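PDB 6ANS: uncharacterized protein from Burkholderia cenocepacia, which is of unknown function but carries DUF1214 family sequence and binds a sodium ion in the crystal. Local coordinates for residues A[40-43]-A[44-47]; A[264-267]-A[268-271]. All coordinates share one frame; numbering follows the deposited sequence.

Overall arrangement
Both contacts are local, between side chains along one helix, but they sit in different parts of the fold. Interaction 1 lies on helix 35-46, and its centre is about 23 Å from the centre of the chain. It is mostly buried, against helices 60-83 and 224-251 and against the second subunit. Interaction 2 includes the end of the short helix 264-269, and its centre is about 12 Å from the centre of the chain. It is partly buried, beside strand 276-284, and no other chain touches it. Helix 224-251 packs against both. The centres of interactions 1 and 2 are about 27 Å apart. Interaction 1 combines apolar packing with charges that reach across the dimer. Interaction 2 is mainly polar, with a water bridge and a Schellman motif.

Interaction 1: A[40-43]-A[44-47]; sequences FCDT and LKRS
With CG anti to the backbone N (chi1 169°), the Phe40 ring ends beside Leu44, although its CB points away from 44-47. The two side chains then run side by side and point the same way. Leu44 CD1 sits over one face of the ring, 4.2 Å from the Phe40 centroid, in a CH-pi contact. Its closest ring atom is Phe40 CE2, 3.8 Å from Leu44 CD1. Phe40 also packs on Leu78 and Ala235, and Leu44 on Met74, so this side of the turn faces helices 60-83 and 224-251.

Ser47 OG lies beside its own backbone N (chi1 -68°) and folds back along the helix. It donates to Thr43 O at 3.2 Å. Ser47 N donates to the same oxygen, Thr43 O, at 3.1 Å. Thr43 O accepts both bonds, the two donors coming from opposite faces of its carbonyl plane. Thr43 OG1 is bonded one turn back, to Asp39 O.

Asp42 and Lys45 also lie side by side. Their salt bridge within the chain is long, with Asp42 OD1 3.9 Å from Lys45 NZ. Each has its stronger partner on the second subunit. Arg46 NH2 lies 4.1 Å from Thr43 CG2, the two side chains crossing at a slant, and the same NH2 forms a salt bridge with Glu239. Backbone bonds join each residue to the fourth one on, such as Lys45 N to Cys41 O at 2.8 Å. This is an alpha-helix packed on two helices of its own chain and on its copy in the second subunit, where Cys41 meets Cys41 of that subunit and the Asp42-Lys45 pairs are exchanged.

Interaction 2: A[264-267]-A[268-271]; sequences QALC and QSVG
Water-mediated bonding joins Gln264 and Gln268, one turn apart. The water donates to Gln264 OE1 at a short 2.5 Å and accepts from Gln268 NE2 at 2.9 Å. Gln268 CG lies beside its backbone N, and the chain bends at chi2 (-52°), which sets NE2 where the water can link it to Gln264. Both amides have further anchors: Gln264 NE2 donates to Tyr278 O, and Gln268 NE2 to Asp273 O.

Backbone hydrogen bonds make the turn itself. Gln268 N reaches Gln264 O at 2.9 Å, and Ser269 N reaches Ala265 O. The last of the series is longer, with Val270 N 3.3 Å from Leu266 O. The helix ends in a Schellman motif. Gly271 has positive phi (103°) and is its C-prime residue. Gly271 N bonds to Gln268 O at 2.9 Å, and Gly272 N reaches back to Cys267 O.

A side-chain hydroxyl adds to this end. Ser269 OG stands between its backbone N and carbonyl carbon (chi1 76°) and donates to Leu266 O at 2.8 Å. Leu266 O therefore accepts two bonds, from Ser269 OG and Val270 N. Lys148 NZ is a second partner of that hydroxyl.

Van der Waals contacts set methyl groups against oxygens. Leu266 CD1 lies 3.7 Å from Ser269 OG. Val270 CG2 comes 3.3 Å from Cys267 O. Apolar packing puts Leu266 and Val270 on Trp248 of helix 224-251, while Cys267 meets Tyr278 and His280 of strand 276-284.

Interaction 1: A[40-43]-A[44-47]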
loop_
_atom_site.group_PDB
_atom_site.type_symbol
_atom_site.label_atom_id
_atom_site.label_comp_id
_atom_site.label_asym_id
_atom_site.label_seq_id
_atom_site.Cartn_x
_atom_site.Cartn_y
_atom_site.Cartn_z
ATOM N N PHE A 40 3.741 13.468 16.048
ATOM C CA PHE A 40 3.670 12.887 14.707
ATOM C C PHE A 40 2.706 13.658 13.810
ATOM O O PHE A 40 3.055 14.052 12.685
ATOM C CB PHE A 40 3.267 11.414 14.849
ATOM C CG PHE A 40 2.890 10.732 13.572
ATOM C CD1 PHE A 40 3.871 10.197 12.744
ATOM C CD2 PHE A 40 1.546 10.523 13.247
ATOM C CE1 PHE A 40 3.525 9.528 11.573
ATOM C CE2 PHE A 40 1.182 9.832 12.084
ATOM C CZ PHE A 40 2.166 9.337 11.249
ATOM N N CYS A 41 1.482 13.885 14.291
ATOM C CA CYS A 41 0.500 14.597 13.479
ATOM C C CYS A 41 0.914 16.055 13.255
ATOM O O CYS A 41 0.748 16.588 12.150
ATOM C CB CYS A 41 -0.885 14.490 14.132
ATOM S SG CYS A 41 -1.503 12.767 14.194
ATOM N N ASP A 42 1.488 16.703 14.273
ATOM C CA ASP A 42 1.932 18.093 14.112
ATOM C C ASP A 42 3.100 18.221 13.133
ATOM O O ASP A 42 3.230 19.248 12.453
ATOM C CB ASP A 42 2.357 18.691 15.457
ATOM C CG ASP A 42 1.187 18.934 16.388
ATOM O OD1 ASP A 42 0.025 18.921 15.917
ATOM O OD2 ASP A 42 1.446 19.173 17.587
ATOM N N THR A 43 3.992 17.230 13.092
ATOM C CA THR A 43 5.044 17.251 12.083
ATOM C C THR A 43 4.450 17.075 10.695
ATOM O O THR A 43 4.816 17.790 9.758
ATOM C CB THR A 43 6.079 16.169 12.383
ATOM O OG1 THR A 43 6.619 16.397 13.688
ATOM C CG2 THR A 43 7.209 16.152 11.313
ATOM N N LEU A 44 3.508 16.148 10.556
ATOM C CA LEU A 44 2.748 16.031 9.316
ATOM C C LEU A 44 2.126 17.363 8.923
ATOM O O LEU A 44 2.245 17.807 7.773
ATOM C CB LEU A 44 1.655 14.989 9.498
ATOM C CG LEU A 44 2.129 13.608 9.135
ATOM C CD1 LEU A 44 1.056 12.583 9.457
ATOM C CD2 LEU A 44 2.429 13.695 7.641
ATOM N N LYS A 45 1.466 18.020 9.879
ATOM C CA LYS A 45 0.809 19.287 9.586
ATOM C C LYS A 45 1.813 20.316 9.087
ATOM O O LYS A 45 1.590 20.962 8.060
ATOM C CB LYS A 45 0.070 19.797 10.831
ATOM C CG LYS A 45 -0.649 21.133 10.654
ATOM C CD LYS A 45 -1.719 21.318 11.761
ATOM C CE LYS A 45 -1.097 21.399 13.154
ATOM N NZ LYS A 45 -2.105 21.654 14.224
ATOM N N ARG A 46 2.944 20.453 9.795
ATOM C CA ARG A 46 3.949 21.443 9.435
ATOM C C ARG A 46 4.517 21.196 8.038
ATOM O O ARG A 46 4.948 22.143 7.368
ATOM C CB ARG A 46 5.065 21.432 10.477
ATOM C CG ARG A 46 5.986 22.619 10.412
ATOM C CD ARG A 46 6.991 22.616 11.557
ATOM N NE ARG A 46 7.948 21.512 11.439
ATOM C CZ ARG A 46 8.187 20.636 12.411
ATOM N NH1 ARG A 46 7.559 20.762 13.578
ATOM N NH2 ARG A 46 9.061 19.653 12.227
ATOM N N SER A 47 4.494 19.948 7.570
ATOM C CA SER A 47 4.927 19.640 6.208
ATOM C C SER A 47 4.120 20.384 5.152
ATOM O O SER A 47 4.616 20.574 4.040
ATOM C CB SER A 47 4.808 18.148 5.937
ATOM O OG SER A 47 5.733 17.420 6.705
#

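Interaction 2: A[264-267]-A[268-271]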
loop_
_atom_site.group_PDB
_atom_site.type_symbol
_atom_site.label_atom_id
_atom_site.label_comp_id
_atom_site.label_asym_id
_atom_site.label_seq_id
_atom_site.Cartn_x
_atom_site.Cartn_y
_atom_site.Cartn_z
ATOM N N GLN A 264 25.581 14.962 -11.177
ATOM C CA GLN A 264 25.455 13.506 -11.064
ATOM C C GLN A 264 25.736 13.023 -9.640
ATOM O O GLN A 264 24.992 12.192 -9.105
ATOM C CB GLN A 264 26.385 12.816 -12.070
ATOM C CG GLN A 264 26.085 13.174 -13.536
ATOM C CD GLN A 264 24.623 12.892 -13.927
ATOM O OE1 GLN A 264 24.066 11.844 -13.598
ATOM N NE2 GLN A 264 24.000 13.840 -14.621
ATOM N N ALA A 265 26.794 13.539 -9.005
ATOM C CA ALA A 265 27.110 13.138 -7.635
ATOM C C ALA A 265 25.955 13.435 -6.691
ATOM O O ALA A 265 25.680 12.662 -5.767
ATOM C CB ALA A 265 28.387 13.848 -7.153
ATOM N N LEU A 266 25.258 14.548 -6.914
ATOM C CA LEU A 266 24.079 14.852 -6.115
ATOM C C LEU A 266 22.967 13.829 -6.352
ATOM O O LEU A 266 22.329 13.370 -5.398
ATOM C CB LEU A 266 23.586 16.267 -6.431
ATOM C CG LEU A 266 22.317 16.699 -5.679
ATOM C CD1 LEU A 266 22.567 16.768 -4.168
ATOM C CD2 LEU A 266 21.854 18.051 -6.203
ATOM N N CYS A 267 22.729 13.441 -7.610
ATOM C CA CYS A 267 21.703 12.429 -7.880
ATOM C C CYS A 267 22.039 11.111 -7.207
ATOM O O CYS A 267 21.148 10.439 -6.673
ATOM C CB CYS A 267 21.524 12.214 -9.377
ATOM S SG CYS A 267 20.812 13.620 -10.205
ATOM N N GLN A 268 23.319 10.725 -7.226
ATOM C CA GLN A 268 23.734 9.505 -6.545
ATOM C C GLN A 268 23.515 9.621 -5.039
ATOM O O GLN A 268 23.068 8.665 -4.394
ATOM C CB GLN A 268 25.211 9.202 -6.858
ATOM C CG GLN A 268 25.502 8.864 -8.342
ATOM C CD GLN A 268 24.567 7.752 -8.879
ATOM O OE1 GLN A 268 24.379 6.718 -8.228
ATOM N NE2 GLN A 268 23.966 7.982 -10.048
ATOM N N SER A 269 23.814 10.797 -4.461
ATOM C CA SER A 269 23.742 10.965 -3.014
ATOM C C SER A 269 22.319 10.854 -2.475
ATOM O O SER A 269 22.152 10.551 -1.289
ATOM C CB SER A 269 24.369 12.308 -2.583
ATOM O OG SER A 269 23.520 13.414 -2.867
ATOM N N VAL A 270 21.301 11.050 -3.312
ATOM C CA VAL A 270 19.919 10.887 -2.885
ATOM C C VAL A 270 19.357 9.526 -3.309
ATOM O O VAL A 270 18.145 9.314 -3.269
ATOM C CB VAL A 270 19.027 12.041 -3.371
ATOM C CG1 VAL A 270 19.587 13.383 -2.901
ATOM C CG2 VAL A 270 18.865 12.018 -4.891
ATOM N N GLY A 271 20.219 8.580 -3.657
ATOM C CA GLY A 271 19.770 7.227 -3.909
ATOM C C GLY A 271 19.675 6.845 -5.365
ATOM O O GLY A 271 19.026 5.840 -5.679
HETATM O O HOH W 1 24.609 9.896 -12.141
#